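NAD nucleotidase (Haemophilus influenzae, PDB 3ZTV) degrades NAD to adenosine and nicotinamide riboside in the periplasm, acting as both a pyrophosphatase and a zinc-dependent 5'-nucleotidase with broad nucleotide specificity. Local coordinates at residues Y437-E442 against K535-V539; T164-S168 against E398-V402. All coordinates share one frame; numbering follows the deposited sequence.

How the contacts relate
From the N terminus, the chain first reaches 164-168, the end of helix 162-167 in the calcineurin-like phosphoesterase part that holds the zinc ions. Contact 2 closes a long loop when 398-402, in the C-terminal nucleotidase domain, returns to that helix end. Contact 1 opens only afterwards, where strand 435-442 meets 535-539, so the two lie in series, neither nested nor crossing. Contact 1 is internal to the adenosine-binding C-terminal part and pairs the edge strand of its five-stranded sheet; contact 2 ties that part to the metal-binding one. They meet in space, Thr438 CG2 packing on Leu399 CD1 at 3.7 Å.

Contact 1: residues Y437-E442 against K535-V539; sequences YTYKME and KYEGV
The ring of Tyr437 is laid against the backbone of Val539: with CG anti to the backbone N (chi1 -161°), one face comes under Val539 O, which sits 3.4 Å above the ring plane over its centre. That same carbonyl oxygen accepts the bond from Thr438 N, and Val539 N returns one to Thr438 O at 3.0 Å. Thr438 and Val539 point the same way, side by side, with OG1 of Thr438 tight on CG1 of Val539 at 3.1 Å; a water joins Thr438 OG1 to Glu537 O. The Tyr439 ring instead turns its edge to Tyr536 O, an oxygen engaged by Lys440 N in a nearly straight bond of 2.9 Å (176° at the hydrogen). The hydroxyl of Tyr439 is hydrogen-bonded to Ala518 O. Tyr536 also works by its edge, CD1 at 3.4 Å from Lys440 O and CE1 near Glu442 OE1, the carboxylate standing 81° to the ring. Lys535 runs its CG over one face of this ring and bends at the end, bringing NZ into a long salt bridge of 3.6 Å with Glu442 OE2. A second water binds Glu442 OE1, Lys535 NZ and Tyr536 OH together. Thr438 and Val539 thus form an antiparallel hydrogen-bonded pair, the point where strand 539-544 joins strand 435-442 as an outermost strand of the mixed five-stranded sheet in the 5'-nucleotidase C-terminal domain.

Contact 2: residues T164-S168 against E398-V402; sequences TVNSS and ELKTV
Lys400 reaches across to the end of helix 162-167 and places its ammonium among the last carbonyls. NZ donates a hydrogen bond to Val165 O at 3.0 Å, tilted from the carbonyl plane. A second goes to Asn166 O at 3.1 Å, where NZ stands well above the plane. Ser168 O lies 2.8 Å from Lys400 NZ. The lysine side chain runs extended through chi2 and chi3 and bends only at chi4 (-65°), which turns NZ in toward the carbonyls. Its charge at this C-terminal end would probably also be favourable to the helix dipole. Beside it, Thr401 lays CG2 against Asn166 O at 3.6 Å and against Asn166 CB, while its OG1 shares a water with Ser167 OG. Leu399 brings CD2 to Ser167 O at 3.5 Å and to Ser167 CB. All three side chains come from a type I beta turn, Leu399 to Val402, that leads from helix 386-396 into strand 404-408, so a turn of the nucleotidase C-terminal domain meets a helix end of the calcineurin-like phosphoesterase fold. Further out, Leu399 also packs on Leu436 of strand 435-442. On the helix side, Ser168 OG bonds to Asp106 OD1 and to the backbone oxygen of Asn102, a residue that also coordinates zinc.

Contact 1: residues Y437-E442 against K535-V539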
loop_
_atom_site.group_PDB
_atom_site.type_symbol
_atom_site.label_atom_id
_atom_site.label_comp_id
_atom_site.label_asym_id
_atom_site.label_seq_id
_atom_site.Cartn_x
_atom_site.Cartn_y
_atom_site.Cartn_z
ATOM N N TYR A 437 25.139 -4.573 12.345
ATOM C CA TYR A 437 23.871 -5.113 12.835
ATOM C C TYR A 437 23.117 -3.973 13.528
ATOM O O TYR A 437 23.730 -3.204 14.277
ATOM C CB TYR A 437 24.156 -6.230 13.850
ATOM C CG TYR A 437 22.980 -7.153 14.087
ATOM C CD1 TYR A 437 21.922 -6.773 14.902
ATOM C CD2 TYR A 437 22.914 -8.394 13.466
ATOM C CE1 TYR A 437 20.834 -7.610 15.099
ATOM C CE2 TYR A 437 21.832 -9.231 13.656
ATOM C CZ TYR A 437 20.796 -8.832 14.476
ATOM O OH TYR A 437 19.708 -9.659 14.675
ATOM N N THR A 438 21.810 -3.838 13.297
ATOM C CA THR A 438 21.059 -2.767 13.962
ATOM C C THR A 438 19.915 -3.267 14.830
ATOM O O THR A 438 19.334 -4.322 14.575
ATOM C CB THR A 438 20.494 -1.703 12.972
ATOM O OG1 THR A 438 19.462 -2.283 12.157
ATOM C CG2 THR A 438 21.591 -1.133 12.085
ATOM N N TYR A 439 19.598 -2.469 15.849
ATOM C CA TYR A 439 18.408 -2.632 16.673
ATOM C C TYR A 439 17.701 -1.292 16.791
ATOM O O TYR A 439 18.334 -0.236 16.743
ATOM C CB TYR A 439 18.776 -3.067 18.090
ATOM C CG TYR A 439 19.297 -4.477 18.232
ATOM C CD1 TYR A 439 18.477 -5.572 17.983
ATOM C CD2 TYR A 439 20.601 -4.719 18.662
ATOM C CE1 TYR A 439 18.942 -6.859 18.127
ATOM C CE2 TYR A 439 21.076 -6.010 18.816
ATOM C CZ TYR A 439 20.235 -7.075 18.550
ATOM O OH TYR A 439 20.693 -8.357 18.690
ATOM N N LYS A 440 16.383 -1.340 16.961
ATOM C CA LYS A 440 15.595 -0.147 17.258
ATOM C C LYS A 440 15.230 -0.247 18.733
ATOM O O LYS A 440 14.490 -1.144 19.125
ATOM C CB LYS A 440 14.329 -0.122 16.398
ATOM C CG LYS A 440 13.476 1.127 16.563
ATOM C CD LYS A 440 14.110 2.332 15.893
ATOM C CE LYS A 440 13.126 3.489 15.815
ATOM N NZ LYS A 440 13.751 4.719 15.258
ATOM N N MET A 441 15.770 0.647 19.556
ATOM C CA MET A 441 15.746 0.443 21.001
ATOM C C MET A 441 15.676 1.754 21.775
ATOM O O MET A 441 16.263 2.759 21.377
ATOM C CB MET A 441 16.981 -0.363 21.433
ATOM C CG MET A 441 18.309 0.286 21.052
ATOM S SD MET A 441 19.776 -0.751 21.295
ATOM C CE MET A 441 19.801 -0.921 23.074
ATOM N N GLU A 442 14.950 1.728 22.889
ATOM C CA GLU A 442 14.784 2.911 23.729
ATOM C C GLU A 442 16.100 3.390 24.342
ATOM O O GLU A 442 17.019 2.602 24.575
ATOM C CB GLU A 442 13.767 2.641 24.842
ATOM C CG GLU A 442 12.321 2.563 24.364
ATOM C CD GLU A 442 11.935 1.199 23.809
ATOM O OE1 GLU A 442 12.803 0.305 23.723
ATOM O OE2 GLU A 442 10.750 1.020 23.457
ATOM N N LYS A 535 10.325 -7.200 18.543
ATOM C CA LYS A 535 10.023 -5.864 19.039
ATOM C C LYS A 535 11.167 -4.894 18.741
ATOM O O LYS A 535 10.944 -3.702 18.526
ATOM C CB LYS A 535 9.768 -5.926 20.547
ATOM C CG LYS A 535 9.540 -4.587 21.222
ATOM C CD LYS A 535 9.212 -4.793 22.699
ATOM C CE LYS A 535 8.826 -3.488 23.376
ATOM N NZ LYS A 535 9.963 -2.531 23.435
ATOM N N TYR A 536 12.393 -5.413 18.721
ATOM C CA TYR A 536 13.574 -4.568 18.556
ATOM C C TYR A 536 14.116 -4.551 17.128
ATOM O O TYR A 536 15.129 -3.915 16.844
ATOM C CB TYR A 536 14.640 -4.950 19.582
ATOM C CG TYR A 536 14.119 -4.778 20.987
ATOM C CD1 TYR A 536 13.997 -3.514 21.549
ATOM C CD2 TYR A 536 13.709 -5.871 21.737
ATOM C CE1 TYR A 536 13.498 -3.347 22.830
ATOM C CE2 TYR A 536 13.210 -5.712 23.019
ATOM C CZ TYR A 536 13.110 -4.449 23.558
ATOM O OH TYR A 536 12.615 -4.300 24.834
ATOM N N GLU A 537 13.422 -5.242 16.229
ATOM C CA GLU A 537 13.662 -5.095 14.796
ATOM C C GLU A 537 15.108 -5.412 14.391
ATOM O O GLU A 537 15.644 -4.806 13.461
ATOM C CB GLU A 537 13.271 -3.679 14.342
ATOM C CG GLU A 537 11.850 -3.285 14.736
ATOM C CD GLU A 537 11.474 -1.870 14.329
ATOM O OE1 GLU A 537 12.154 -1.278 13.463
ATOM O OE2 GLU A 537 10.483 -1.344 14.881
ATOM N N GLY A 538 15.731 -6.366 15.072
ATOM C CA GLY A 538 17.119 -6.686 14.792
ATOM C C GLY A 538 17.336 -7.099 13.350
ATOM O O GLY A 538 16.555 -7.884 12.789
ATOM N N VAL A 539 18.395 -6.573 12.744
ATOM C CA VAL A 539 18.750 -6.963 11.388
ATOM C C VAL A 539 20.257 -6.953 11.125
ATOM O O VAL A 539 20.974 -6.007 11.486
ATOM C CB VAL A 539 18.008 -6.096 10.348
ATOM C CG1 VAL A 539 18.309 -4.633 10.561
ATOM C CG2 VAL A 539 18.357 -6.524 8.927
HETATM O O HOH W 1 17.038 -2.359 13.530
HETATM O O HOH W 2 11.784 -1.806 25.497
#

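Contact 2: residues T164-S168 against E398-V402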
loop_
_atom_site.group_PDB
_atom_site.type_symbol
_atom_site.label_atom_id
_atom_site.label_comp_id
_atom_site.label_asym_id
_atom_site.label_seq_id
_atom_site.Cartn_x
_atom_site.Cartn_y
_atom_site.Cartn_z
ATOM N N THR A 164 15.565 -1.521 1.240
ATOM C CA THR A 164 16.290 -0.879 0.146
ATOM C C THR A 164 16.243 0.642 0.277
ATOM O O THR A 164 17.278 1.317 0.214
ATOM C CB THR A 164 15.751 -1.320 -1.234
ATOM O OG1 THR A 164 15.808 -2.747 -1.321
ATOM C CG2 THR A 164 16.587 -0.717 -2.366
ATOM N N VAL A 165 15.045 1.178 0.471
ATOM C CA VAL A 165 14.860 2.621 0.581
ATOM C C VAL A 165 15.626 3.190 1.776
ATOM O O VAL A 165 16.281 4.235 1.664
ATOM C CB VAL A 165 13.356 2.971 0.677
ATOM C CG1 VAL A 165 13.145 4.439 1.072
ATOM C CG2 VAL A 165 12.671 2.667 -0.639
ATOM N N ASN A 166 15.566 2.492 2.903
ATOM C CA ASN A 166 16.133 2.995 4.152
ATOM C C ASN A 166 17.623 2.701 4.295
ATOM O O ASN A 166 18.400 3.572 4.700
ATOM C CB ASN A 166 15.375 2.421 5.360
ATOM C CG ASN A 166 13.939 2.929 5.453
ATOM O OD1 ASN A 166 13.619 4.020 4.978
ATOM N ND2 ASN A 166 13.069 2.131 6.065
ATOM N N SER A 167 18.037 1.486 3.946
ATOM C CA SER A 167 19.399 1.046 4.244
ATOM C C SER A 167 20.330 0.935 3.036
ATOM O O SER A 167 21.514 0.619 3.189
ATOM C CB SER A 167 19.377 -0.282 4.989
ATOM O OG SER A 167 18.620 -0.172 6.180
ATOM N N SER A 168 19.796 1.180 1.842
ATOM C CA SER A 168 20.617 1.312 0.646
ATOM C C SER A 168 20.443 2.725 0.105
ATOM O O SER A 168 19.872 3.578 0.785
ATOM C CB SER A 168 20.256 0.272 -0.416
ATOM O OG SER A 168 21.273 0.198 -1.410
ATOM N N GLU A 398 27.552 4.265 7.361
ATOM C CA GLU A 398 26.900 3.328 6.441
ATOM C C GLU A 398 25.433 3.635 6.146
ATOM O O GLU A 398 25.015 3.604 4.986
ATOM C CB GLU A 398 27.007 1.893 6.962
ATOM C CG GLU A 398 28.365 1.243 6.757
ATOM C CD GLU A 398 28.587 0.757 5.336
ATOM O OE1 GLU A 398 27.793 1.104 4.436
ATOM O OE2 GLU A 398 29.564 0.011 5.124
ATOM N N LEU A 399 24.658 3.913 7.192
ATOM C CA LEU A 399 23.202 4.020 7.082
ATOM C C LEU A 399 22.714 5.420 7.419
ATOM O O LEU A 399 22.967 5.923 8.510
ATOM C CB LEU A 399 22.521 3.021 8.020
ATOM C CG LEU A 399 22.913 1.548 7.881
ATOM C CD1 LEU A 399 22.153 0.694 8.880
ATOM C CD2 LEU A 399 22.663 1.057 6.465
ATOM N N LYS A 400 21.989 6.040 6.498
ATOM C CA LYS A 400 21.474 7.389 6.747
ATOM C C LYS A 400 20.497 7.429 7.924
ATOM O O LYS A 400 20.276 8.482 8.526
ATOM C CB LYS A 400 20.813 7.963 5.490
ATOM C CG LYS A 400 19.662 7.132 4.936
ATOM C CD LYS A 400 19.109 7.759 3.660
ATOM C CE LYS A 400 18.145 6.825 2.948
ATOM N NZ LYS A 400 18.828 5.592 2.445
ATOM N N THR A 401 19.936 6.272 8.256
ATOM C CA THR A 401 18.907 6.149 9.277
ATOM C C THR A 401 19.451 6.007 10.700
ATOM O O THR A 401 18.742 6.252 11.669
ATOM C CB THR A 401 18.037 4.919 8.990
ATOM O OG1 THR A 401 18.890 3.783 8.792
ATOM C CG2 THR A 401 17.194 5.142 7.736
ATOM N N VAL A 402 20.704 5.590 10.828
ATOM C CA VAL A 402 21.256 5.257 12.139
ATOM C C VAL A 402 21.532 6.482 13.018
ATOM O O VAL A 402 22.113 7.467 12.565
ATOM C CB VAL A 402 22.525 4.384 11.995
ATOM C CG1 VAL A 402 23.262 4.260 13.322
ATOM C CG2 VAL A 402 22.150 3.010 11.459
HETATM O O HOH W 3 18.041 1.240 8.436
#